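Malate oxidoreductase (Thermotoga maritima, PDB 1VL6) probably catalyses the NAD-dependent oxidative decarboxylation of malate to pyruvate and carbon dioxide. Local coordinates at residues S117-E122 with A145-R150; G226-N231 with E239-I244; I290-L293 with P298-D301. One frame throughout, in Å; residues are numbered along the deposited sequence.

Contact 1: residues S117-E122 with A145-R150; sequences SESEEE and APKCFR
K147 and R150, one turn apart, each send a long basic side chain across to the turn that leads into helix 121-130 and to its first residue. The hydrogen bond comes from K147, whose extended chain passes alongside E121 in the opposite direction until NZ lies 2.9 Å from S119 O. It meets that oxygen on a lone pair in the carbonyl plane, at a C=O...N angle of 129°, and a lysine suits the place because the same amine also forms a salt bridge with D77. A methionine here would probably leave S119 O and the D77 carboxylate without this amine as a partner. The salt bridge across the contact joins E121 OE2 to R150 NH1 at 2.6 Å, a weak hydrogen bond by its bent N-H angle. Carboxylate and guanidinium planes lie 28° apart, with OE2 approaching obliquely; opposite charges on long side chains suit the gap between the helix starts. Within 117-122, E118 steadies the turn that presents S119 O: its OE2 accepts E120 N at 3.0 Å through the anti lone pair, and S119 N weakly. In the fold, the contact brings together the first turns of helices 121-130 and 147-158, which E122 and R154 also bridge, while R150 NH2 turns to E239 on helix 239-246.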
loop_
_atom_site.group_PDB
_atom_site.type_symbol
_atom_site.label_atom_id
_atom_site.label_comp_id
_atom_site.label_asym_id
_atom_site.label_seq_id
_atom_site.Cartn_x
_atom_site.Cartn_y
_atom_site.Cartn_z
ATOM N N SER A 117 8.403 -24.349 -14.461
ATOM C CA SER A 117 9.527 -25.231 -14.784
ATOM C C SER A 117 9.141 -26.306 -15.790
ATOM O O SER A 117 9.644 -27.393 -15.720
ATOM C CB SER A 117 10.127 -25.885 -13.536
ATOM O OG SER A 117 9.109 -26.447 -12.717
ATOM N N GLU A 118 8.266 -25.999 -16.735
ATOM C CA GLU A 118 7.856 -26.961 -17.732
ATOM C C GLU A 118 7.911 -26.238 -19.037
ATOM O O GLU A 118 7.459 -25.106 -19.141
ATOM C CB GLU A 118 6.433 -27.472 -17.453
ATOM C CG GLU A 118 5.818 -28.339 -18.563
ATOM C CD GLU A 118 6.605 -29.601 -18.814
ATOM O OE1 GLU A 118 6.595 -30.477 -17.925
ATOM O OE2 GLU A 118 7.256 -29.710 -19.888
ATOM N N SER A 119 8.471 -26.877 -20.042
ATOM C CA SER A 119 8.636 -26.193 -21.281
ATOM C C SER A 119 8.104 -26.923 -22.541
ATOM O O SER A 119 8.092 -26.313 -23.621
ATOM C CB SER A 119 10.092 -25.764 -21.387
ATOM O OG SER A 119 10.863 -26.890 -21.708
ATOM N N GLU A 120 7.609 -28.166 -22.416
ATOM C CA GLU A 120 6.874 -28.796 -23.539
ATOM C C GLU A 120 5.594 -28.013 -23.768
ATOM O O GLU A 120 4.904 -27.663 -22.813
ATOM C CB GLU A 120 6.509 -30.237 -23.259
ATOM C CG GLU A 120 7.593 -31.221 -23.641
ATOM C CD GLU A 120 7.470 -32.503 -22.844
ATOM O OE1 GLU A 120 6.674 -33.373 -23.243
ATOM O OE2 GLU A 120 8.143 -32.617 -21.796
ATOM N N GLU A 121 5.281 -27.733 -25.025
ATOM C CA GLU A 121 4.150 -26.848 -25.327
ATOM C C GLU A 121 2.790 -27.397 -24.824
ATOM O O GLU A 121 2.041 -26.662 -24.203
ATOM C CB GLU A 121 4.127 -26.423 -26.812
ATOM C CG GLU A 121 3.894 -27.579 -27.772
ATOM C CD GLU A 121 4.197 -27.239 -29.219
ATOM O OE1 GLU A 121 5.381 -27.168 -29.615
ATOM O OE2 GLU A 121 3.234 -27.062 -29.973
ATOM N N GLU A 122 2.479 -28.669 -25.045
ATOM C CA GLU A 122 1.152 -29.161 -24.645
ATOM C C GLU A 122 1.001 -29.058 -23.145
ATOM O O GLU A 122 -0.073 -28.763 -22.641
ATOM C CB GLU A 122 0.863 -30.603 -25.076
ATOM C CG GLU A 122 0.955 -30.891 -26.570
ATOM C CD GLU A 122 -0.058 -30.127 -27.420
ATOM O OE1 GLU A 122 -1.230 -29.889 -27.019
ATOM O OE2 GLU A 122 0.350 -29.763 -28.538
ATOM N N ALA A 145 9.786 -18.839 -29.837
ATOM C CA ALA A 145 9.186 -19.260 -31.101
ATOM C C ALA A 145 9.923 -20.491 -31.592
ATOM O O ALA A 145 11.068 -20.724 -31.207
ATOM C CB ALA A 145 9.259 -18.144 -32.135
ATOM N N PRO A 146 9.278 -21.351 -32.366
ATOM C CA PRO A 146 7.902 -21.240 -32.778
ATOM C C PRO A 146 6.849 -21.841 -31.781
ATOM O O PRO A 146 5.649 -21.751 -32.046
ATOM C CB PRO A 146 7.910 -22.064 -34.064
ATOM C CG PRO A 146 8.779 -23.171 -33.735
ATOM C CD PRO A 146 9.868 -22.602 -32.858
ATOM N N LYS A 147 7.248 -22.414 -30.656
ATOM C CA LYS A 147 6.211 -22.987 -29.811
ATOM C C LYS A 147 5.188 -21.950 -29.336
ATOM O O LYS A 147 4.031 -22.289 -29.096
ATOM C CB LYS A 147 6.794 -23.799 -28.647
ATOM C CG LYS A 147 7.158 -23.019 -27.414
ATOM C CD LYS A 147 8.059 -23.830 -26.472
ATOM C CE LYS A 147 8.454 -23.034 -25.201
ATOM N NZ LYS A 147 9.414 -23.848 -24.331
ATOM N N CYS A 148 5.579 -20.690 -29.223
ATOM C CA CYS A 148 4.653 -19.691 -28.726
ATOM C C CYS A 148 3.501 -19.432 -29.717
ATOM O O CYS A 148 2.483 -18.864 -29.381
ATOM C CB CYS A 148 5.411 -18.384 -28.438
ATOM S SG CYS A 148 6.125 -17.745 -29.939
ATOM N N PHE A 149 3.661 -19.799 -30.960
ATOM C CA PHE A 149 2.571 -19.554 -31.876
ATOM C C PHE A 149 1.374 -20.426 -31.501
ATOM O O PHE A 149 0.255 -19.940 -31.299
ATOM C CB PHE A 149 3.020 -19.842 -33.312
ATOM C CG PHE A 149 4.105 -18.904 -33.820
ATOM C CD1 PHE A 149 3.931 -17.545 -33.787
ATOM C CD2 PHE A 149 5.292 -19.401 -34.335
ATOM C CE1 PHE A 149 4.925 -16.692 -34.264
ATOM C CE2 PHE A 149 6.284 -18.550 -34.825
ATOM C CZ PHE A 149 6.102 -17.210 -34.796
ATOM N N ARG A 150 1.640 -21.723 -31.378
ATOM C CA ARG A 150 0.615 -22.711 -31.037
ATOM C C ARG A 150 0.083 -22.402 -29.640
ATOM O O ARG A 150 -1.136 -22.489 -29.415
ATOM C CB ARG A 150 1.183 -24.142 -31.072
ATOM C CG ARG A 150 0.663 -25.094 -32.176
ATOM C CD ARG A 150 1.487 -26.459 -32.333
ATOM N NE ARG A 150 2.609 -26.403 -33.308
ATOM C CZ ARG A 150 3.918 -26.049 -33.060
ATOM N NH1 ARG A 150 4.360 -25.691 -31.854
ATOM N NH2 ARG A 150 4.811 -26.048 -34.056
#

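Contact 2: residues G226-N231 with E239-I244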
loop_
_atom_site.group_PDB
_atom_site.type_symbol
_atom_site.label_atom_id
_atom_site.label_comp_id
_atom_site.label_asym_id
_atom_site.label_seq_id
_atom_site.Cartn_x
_atom_site.Cartn_y
_atom_site.Cartn_z
ATOM N N GLY A 226 18.188 -16.113 -45.598
ATOM C CA GLY A 226 17.763 -15.273 -46.721
ATOM C C GLY A 226 16.273 -14.936 -46.794
ATOM O O GLY A 226 15.504 -15.146 -45.842
ATOM N N ILE A 227 15.892 -14.351 -47.925
ATOM C CA ILE A 227 14.503 -14.014 -48.208
ATOM C C ILE A 227 13.621 -15.274 -48.242
ATOM O O ILE A 227 13.975 -16.275 -48.889
ATOM C CB ILE A 227 14.371 -13.325 -49.590
ATOM C CG1 ILE A 227 15.031 -11.941 -49.601
ATOM C CG2 ILE A 227 12.897 -13.140 -49.943
ATOM C CD1 ILE A 227 15.204 -11.333 -51.028
ATOM N N LEU A 228 12.467 -15.199 -47.580
ATOM C CA LEU A 228 11.535 -16.329 -47.528
ATOM C C LEU A 228 10.766 -16.449 -48.825
ATOM O O LEU A 228 10.054 -15.528 -49.248
ATOM C CB LEU A 228 10.542 -16.235 -46.363
ATOM C CG LEU A 228 11.087 -16.633 -45.005
ATOM C CD1 LEU A 228 12.208 -15.685 -44.552
ATOM C CD2 LEU A 228 9.959 -16.620 -44.010
ATOM N N ASN A 229 10.942 -17.595 -49.461
ATOM C CA ASN A 229 10.449 -17.827 -50.780
ATOM C C ASN A 229 10.198 -19.354 -50.904
ATOM O O ASN A 229 11.167 -20.139 -50.905
ATOM C CB ASN A 229 11.554 -17.310 -51.713
ATOM C CG ASN A 229 11.216 -17.425 -53.167
ATOM O OD1 ASN A 229 10.770 -18.479 -53.653
ATOM N ND2 ASN A 229 11.472 -16.349 -53.900
ATOM N N GLU A 230 8.926 -19.779 -50.991
ATOM C CA GLU A 230 8.641 -21.240 -51.165
ATOM C C GLU A 230 9.579 -21.973 -52.121
ATOM O O GLU A 230 9.929 -23.135 -51.876
ATOM C CB GLU A 230 7.244 -21.571 -51.700
ATOM C CG GLU A 230 6.269 -22.004 -50.633
ATOM C CD GLU A 230 5.319 -23.076 -51.093
ATOM O OE1 GLU A 230 5.663 -24.259 -51.020
ATOM O OE2 GLU A 230 4.207 -22.730 -51.498
ATOM N N ASN A 231 9.945 -21.315 -53.232
ATOM C CA ASN A 231 10.827 -21.928 -54.267
ATOM C C ASN A 231 12.257 -22.203 -53.803
ATOM O O ASN A 231 12.953 -22.966 -54.466
ATOM C CB ASN A 231 11.044 -21.032 -55.511
ATOM C CG ASN A 231 9.772 -20.688 -56.241
ATOM O OD1 ASN A 231 9.433 -19.498 -56.371
ATOM N ND2 ASN A 231 9.056 -21.711 -56.741
ATOM N N GLU A 239 7.325 -24.648 -40.476
ATOM C CA GLU A 239 6.010 -24.392 -41.044
ATOM C C GLU A 239 5.588 -22.912 -41.024
ATOM O O GLU A 239 4.874 -22.467 -41.923
ATOM C CB GLU A 239 4.932 -25.286 -40.367
ATOM C CG GLU A 239 5.241 -25.731 -38.931
ATOM C CD GLU A 239 4.005 -26.069 -38.109
ATOM O OE1 GLU A 239 2.892 -25.581 -38.408
ATOM O OE2 GLU A 239 4.148 -26.807 -37.124
ATOM N N TYR A 240 5.996 -22.142 -40.020
ATOM C CA TYR A 240 5.494 -20.760 -39.911
ATOM C C TYR A 240 6.184 -19.835 -40.925
ATOM O O TYR A 240 5.594 -18.861 -41.396
ATOM C CB TYR A 240 5.585 -20.238 -38.454
ATOM C CG TYR A 240 4.740 -21.045 -37.453
ATOM C CD1 TYR A 240 3.396 -20.772 -37.302
ATOM C CD2 TYR A 240 5.281 -22.118 -36.702
ATOM C CE1 TYR A 240 2.603 -21.512 -36.427
ATOM C CE2 TYR A 240 4.488 -22.863 -35.825
ATOM C CZ TYR A 240 3.139 -22.542 -35.707
ATOM O OH TYR A 240 2.271 -23.209 -34.868
ATOM N N HIS A 241 7.426 -20.138 -41.255
ATOM C CA HIS A 241 8.143 -19.412 -42.279
ATOM C C HIS A 241 7.544 -19.754 -43.644
ATOM O O HIS A 241 7.376 -18.911 -44.509
ATOM C CB HIS A 241 9.628 -19.796 -42.232
ATOM C CG HIS A 241 10.371 -19.207 -41.080
ATOM N ND1 HIS A 241 11.738 -19.328 -40.942
ATOM C CD2 HIS A 241 9.950 -18.442 -40.041
ATOM C CE1 HIS A 241 12.121 -18.671 -39.860
ATOM N NE2 HIS A 241 11.059 -18.109 -39.304
ATOM N N LEU A 242 7.210 -21.011 -43.835
ATOM C CA LEU A 242 6.522 -21.409 -45.057
ATOM C C LEU A 242 5.206 -20.616 -45.164
ATOM O O LEU A 242 4.863 -20.084 -46.219
ATOM C CB LEU A 242 6.272 -22.903 -45.057
ATOM C CG LEU A 242 5.901 -23.588 -46.358
ATOM C CD1 LEU A 242 6.997 -23.529 -47.409
ATOM C CD2 LEU A 242 5.603 -25.049 -46.042
ATOM N N GLU A 243 4.466 -20.518 -44.071
ATOM C CA GLU A 243 3.211 -19.795 -44.122
ATOM C C GLU A 243 3.460 -18.349 -44.583
ATOM O O GLU A 243 2.742 -17.823 -45.466
ATOM C CB GLU A 243 2.565 -19.785 -42.755
ATOM C CG GLU A 243 1.132 -19.303 -42.757
ATOM C CD GLU A 243 0.651 -18.892 -41.373
ATOM O OE1 GLU A 243 1.238 -19.327 -40.360
ATOM O OE2 GLU A 243 -0.305 -18.107 -41.300
ATOM N N ILE A 244 4.495 -17.721 -44.017
ATOM C CA ILE A 244 4.841 -16.353 -44.380
ATOM C C ILE A 244 5.269 -16.198 -45.824
ATOM O O ILE A 244 4.864 -15.244 -46.535
ATOM C CB ILE A 244 5.926 -15.798 -43.476
ATOM C CG1 ILE A 244 5.420 -15.744 -42.023
ATOM C CG2 ILE A 244 6.338 -14.379 -43.940
ATOM C CD1 ILE A 244 4.211 -14.879 -41.796
#
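L228 meets helix 239-246 with one methyl. Its CD2 sits 3.5 Å from H241 O and 3.7 Å from H241 CB, and approaches the imidazole obliquely; a longer contact of 4.2 Å runs from the same CD2 to I244 CB. With CG anti to its carbonyl carbon (chi1 -79°), L228 leans its branched end toward the helix, and a leucine suits this buried place because it offers a compact apolar tip to the groove between H241 and I244. Farther out, E230 and L242 cross: E230 CG lies 3.6 Å from L242 CD1. Here the glutamate serves by its aliphatic part, the bend at chi2 carrying the carboxylate past the methyl to a salt bridge with R246.

The next shell fixes these groups. H241 NE2 donates to I200 O, which would hold the imidazole against turning while its CB faces the leucine, and N238 OD1 accepts H241 N at the start of the helix. I244 rests on A221 of strand 218-223 and on Y205 and V208 of helix 202-214, so this side chain joins helix 239-246 to both the sheet and helix 202-214. L228 itself touches D223 and pairs by its backbone with A221. The arrangement belongs to a Rossmann-type NAD-binding domain, here with the short edge strand 226-227 antiparallel to 218-223 and helix 239-246 packed beside the loop that follows it.

Contact 3: residues I290-L293 with P298-D301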
loop_
_atom_site.group_PDB
_atom_site.type_symbol
_atom_site.label_atom_id
_atom_site.label_comp_id
_atom_site.label_asym_id
_atom_site.label_seq_id
_atom_site.Cartn_x
_atom_site.Cartn_y
_atom_site.Cartn_z
ATOM N N ILE A 290 13.952 3.186 -41.270
ATOM C CA ILE A 290 14.717 2.095 -40.655
ATOM C C ILE A 290 14.238 1.938 -39.203
ATOM O O ILE A 290 14.507 2.826 -38.350
ATOM C CB ILE A 290 16.219 2.454 -40.604
ATOM C CG1 ILE A 290 16.784 2.752 -41.988
ATOM C CG2 ILE A 290 17.051 1.354 -39.895
ATOM C CD1 ILE A 290 16.833 1.635 -42.881
ATOM N N PHE A 291 13.496 0.848 -38.945
ATOM C CA PHE A 291 13.072 0.487 -37.614
ATOM C C PHE A 291 14.072 -0.626 -37.282
ATOM O O PHE A 291 13.976 -1.748 -37.847
ATOM C CB PHE A 291 11.642 -0.083 -37.608
ATOM C CG PHE A 291 10.515 0.922 -37.793
ATOM C CD1 PHE A 291 10.726 2.251 -38.099
ATOM C CD2 PHE A 291 9.192 0.473 -37.741
ATOM C CE1 PHE A 291 9.646 3.119 -38.281
ATOM C CE2 PHE A 291 8.106 1.334 -37.916
ATOM C CZ PHE A 291 8.337 2.654 -38.182
ATOM N N ALA A 292 15.048 -0.334 -36.436
ATOM C CA ALA A 292 16.045 -1.339 -36.123
ATOM C C ALA A 292 15.864 -1.698 -34.689
ATOM O O ALA A 292 16.472 -1.089 -33.810
ATOM C CB ALA A 292 17.459 -0.825 -36.401
ATOM N N LEU A 293 15.043 -2.714 -34.465
ATOM C CA LEU A 293 14.522 -3.024 -33.133
ATOM C C LEU A 293 15.224 -4.225 -32.472
ATOM O O LEU A 293 14.850 -4.658 -31.395
ATOM C CB LEU A 293 13.010 -3.274 -33.208
ATOM C CG LEU A 293 12.229 -2.257 -34.051
ATOM C CD1 LEU A 293 10.785 -2.548 -34.107
ATOM C CD2 LEU A 293 12.448 -0.899 -33.528
ATOM N N PRO A 298 20.898 -2.536 -31.866
ATOM C CA PRO A 298 20.111 -2.431 -33.111
ATOM C C PRO A 298 20.820 -2.996 -34.329
ATOM O O PRO A 298 22.050 -3.079 -34.320
ATOM C CB PRO A 298 19.884 -0.921 -33.261
ATOM C CG PRO A 298 20.061 -0.387 -31.850
ATOM C CD PRO A 298 21.187 -1.192 -31.313
ATOM N N GLU A 299 20.026 -3.364 -35.355
ATOM C CA GLU A 299 20.539 -3.891 -36.620
ATOM C C GLU A 299 21.565 -2.942 -37.282
ATOM O O GLU A 299 22.499 -3.398 -37.968
ATOM C CB GLU A 299 19.408 -4.205 -37.602
ATOM C CG GLU A 299 18.702 -5.525 -37.295
ATOM C CD GLU A 299 17.525 -5.395 -36.330
ATOM O OE1 GLU A 299 17.419 -4.353 -35.657
ATOM O OE2 GLU A 299 16.715 -6.366 -36.236
ATOM N N ILE A 300 21.391 -1.636 -37.061
ATOM C CA ILE A 300 22.418 -0.672 -37.427
ATOM C C ILE A 300 22.410 0.431 -36.430
ATOM O O ILE A 300 21.357 0.747 -35.923
ATOM C CB ILE A 300 22.179 -0.117 -38.830
ATOM C CG1 ILE A 300 23.259 0.904 -39.192
ATOM C CG2 ILE A 300 20.816 0.514 -38.915
ATOM C CD1 ILE A 300 23.223 1.323 -40.682
ATOM N N ASP A 301 23.577 1.001 -36.128
ATOM C CA ASP A 301 23.653 2.096 -35.189
ATOM C C ASP A 301 22.793 3.230 -35.726
ATOM O O ASP A 301 22.852 3.523 -36.900
ATOM C CB ASP A 301 25.082 2.563 -34.996
ATOM C CG ASP A 301 25.168 3.801 -34.125
ATOM O OD1 ASP A 301 24.936 3.709 -32.889
ATOM O OD2 ASP A 301 25.408 4.917 -34.622
#
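I290 and I300 meet methyl to methyl, CG2 to CG2 at 4.0 Å, their side chains crossing at about a right angle. Branching at CB gives each isoleucine a methyl close to its own backbone, and in I300 that methyl lies between the backbone N and the carbonyl carbon while CG1 stands anti to the N (chi1 179°), so CG2, rather than the CG1 branch, is the methyl that meets I290. Two residues on, A292 also points its CB toward 298-301, where several groups close round it. P298 CB is 4.0 Å from A292 CB, the ring also coming beside A292 O, with CB 3.5 Å from that oxygen. I300 CG2 is more distant, 4.4 Å from A292 CB. A small residue fits here because the returning chain passes so near, the CA atoms of A292 and P298 being 5.2 Å apart.

Strand 289-292 is one of the parallel strands of the Rossmann-type sheet, between 266-269 and 312-315, and the chain turns back at its C-terminal end, the end of such sheets where the dinucleotide usually binds. F291 points the other way, onto A178, F179 and A182 of helix 166-186.

E299 curls over this turn. Its CB lies 4.1 Å from A292 CB, and the bend at chi2 (89°) swings the carboxylate back along the strand end, with OE1 3.6 Å from A292 CB. OE1 also comes 3.1 Å from L293 N, but at an angle too poor for a hydrogen bond; the bond it makes is to A294 N. OE2 is hydrogen-bonded to S271 OG. A glutamate is therefore long enough to reach back to A294, at the start of its own loop, and on to S271 after strand 266-269, and both its buried oxygens are satisfied. Beyond I300, D301 turns away as the N-cap of helix 302-307, its OD2 bonded to L304 N.

The three contacts follow one another along the chain, neither nested nor crossing. Contact 1 closes a loop of 22 residues, most of helix 121-130 and strand 137-140, within the N-terminal malic enzyme region. Contact 2 has seven residues between its segments, in the connection from edge strand 226-227 to helix 239-246 of the NAD-binding region, and contact 3 closes a turn of four after strand 289-292. Contacts 1 and 2 touch: P146 and F149 pack on Y240, so helix 239-246 ties the two regions together. Contacts 2 and 3, with nearest atoms about 13 Å apart, reach the same mixed sheet at different strands, while the nearest atoms of contacts 1 and 3 are about 15 Å apart.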